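Local coordinates for protein 16S rRNA (adenine(1408)-N(1))-methyltransferase (PDB 4X1O) that probably methylates N1 of adenine 1408 in 16S ribosomal RNA with S-adenosyl-L-methionine as methyl donor, a modification linked to aminoglycoside resistance, at residues K132-R135 and G136-G140. Sequence-based numbering, arbitrary orientation.
Sequences KLLR and GVVLG
Lys132 to Leu139 form two turns of one alpha helix, held by four i to i+4 backbone hydrogen bonds, from Gly136 N to Lys132 O (2.8 Å) through Leu139 N to Arg135 O (2.9 Å). Gly140 has positive phi (70°) and is the C' residue of a Schellman motif that ends the helix. Leu134 lies alongside Val138, and Arg135 alongside Leu139. Leu134 CD1 meets Val138 CG2 at 3.9 Å. With Val138 CG1 anti to the backbone N (chi1 168°), CG2 is left beside that N. Val138 CG2 also rests 3.3 Å from Leu134 O. Arg135 runs extended past Leu139, with its CG 3.8 Å from Leu139 CD1. Leu139 CD1 also lies over one face of the Arg135 guanidinium, offset toward the rim. Val137 CG2 sits 3.4 Å from Leu133 O and makes a looser contact, 4.4 Å, with Leu133 CD1. Leu133 belongs to the S-adenosyl-L-methionine site, near Ile110; no cofactor is bound to this chain. Arg135 NH1 bonds to Glu174 O and forms a salt bridge with Asp177, while Lys132 NZ pairs likewise with Glu141, just after this helix, and Asp143 on helix 142-151. Helix 131-139 follows strand 123-127 and packs Leu134 and Val137 onto strand 157-163 of the central sheet.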
loop_
_atom_site.group_PDB
_atom_site.type_symbol
_atom_site.label_atom_id
_atom_site.label_comp_id
_atom_site.label_asym_id
_atom_site.label_seq_id
_atom_site.Cartn_x
_atom_site.Cartn_y
_atom_site.Cartn_z
ATOM N N LYS A 132 2.338 8.881 9.047
ATOM C CA LYS A 132 3.473 9.394 8.286
ATOM C C LYS A 132 3.361 9.077 6.790
ATOM O O LYS A 132 3.763 9.867 5.927
ATOM C CB LYS A 132 4.774 8.814 8.852
ATOM C CG LYS A 132 6.016 9.339 8.176
ATOM C CD LYS A 132 7.116 9.553 9.202
ATOM C CE LYS A 132 7.991 10.729 8.822
ATOM N NZ LYS A 132 8.712 10.438 7.557
ATOM N N LEU A 133 2.820 7.910 6.472
ATOM C CA LEU A 133 2.649 7.551 5.071
ATOM C C LEU A 133 1.689 8.516 4.376
ATOM O O LEU A 133 1.971 8.989 3.278
ATOM C CB LEU A 133 2.153 6.094 4.959
ATOM C CG LEU A 133 1.866 5.580 3.546
ATOM C CD1 LEU A 133 3.119 5.633 2.688
ATOM C CD2 LEU A 133 1.310 4.156 3.604
ATOM N N LEU A 134 0.565 8.809 5.021
ATOM C CA LEU A 134 -0.411 9.735 4.472
ATOM C C LEU A 134 0.194 11.141 4.317
ATOM O O LEU A 134 0.129 11.755 3.243
ATOM C CB LEU A 134 -1.644 9.794 5.372
ATOM C CG LEU A 134 -2.676 10.877 5.063
ATOM C CD1 LEU A 134 -3.224 10.706 3.644
ATOM C CD2 LEU A 134 -3.792 10.845 6.091
ATOM N N ARG A 135 0.788 11.634 5.395
ATOM C CA ARG A 135 1.353 12.977 5.389
ATOM C C ARG A 135 2.461 13.068 4.350
ATOM O O ARG A 135 2.562 14.059 3.623
ATOM C CB ARG A 135 1.882 13.355 6.774
ATOM C CG ARG A 135 2.404 14.785 6.852
ATOM C CD ARG A 135 2.744 15.113 8.299
ATOM N NE ARG A 135 3.228 16.480 8.466
ATOM C CZ ARG A 135 2.447 17.543 8.612
ATOM N NH1 ARG A 135 1.127 17.415 8.601
ATOM N NH2 ARG A 135 3.002 18.745 8.773
ATOM N N GLY A 136 3.252 12.007 4.247
ATOM C CA GLY A 136 4.329 11.956 3.271
ATOM C C GLY A 136 3.868 12.017 1.826
ATOM O O GLY A 136 4.469 12.685 0.987
ATOM N N VAL A 137 2.794 11.308 1.526
ATOM C CA VAL A 137 2.266 11.300 0.184
ATOM C C VAL A 137 1.646 12.650 -0.145
ATOM O O VAL A 137 1.811 13.159 -1.241
ATOM C CB VAL A 137 1.246 10.169 -0.001
ATOM C CG1 VAL A 137 0.396 10.408 -1.225
ATOM C CG2 VAL A 137 1.995 8.821 -0.077
ATOM N N VAL A 138 0.949 13.243 0.816
ATOM C CA VAL A 138 0.261 14.503 0.553
ATOM C C VAL A 138 1.277 15.626 0.335
ATOM O O VAL A 138 1.130 16.452 -0.570
ATOM C CB VAL A 138 -0.692 14.850 1.711
ATOM C CG1 VAL A 138 -1.191 16.282 1.591
ATOM C CG2 VAL A 138 -1.869 13.843 1.747
ATOM N N LEU A 139 2.315 15.651 1.162
ATOM C CA LEU A 139 3.365 16.670 1.034
ATOM C C LEU A 139 4.417 16.328 -0.019
ATOM O O LEU A 139 5.161 17.213 -0.470
ATOM C CB LEU A 139 4.069 16.873 2.372
ATOM C CG LEU A 139 3.190 17.504 3.449
ATOM C CD1 LEU A 139 3.962 17.540 4.775
ATOM C CD2 LEU A 139 2.771 18.896 2.999
ATOM N N GLY A 140 4.498 15.055 -0.393
ATOM C CA GLY A 140 5.557 14.617 -1.292
ATOM C C GLY A 140 6.889 14.646 -0.575
ATOM O O GLY A 140 7.894 15.145 -1.094
#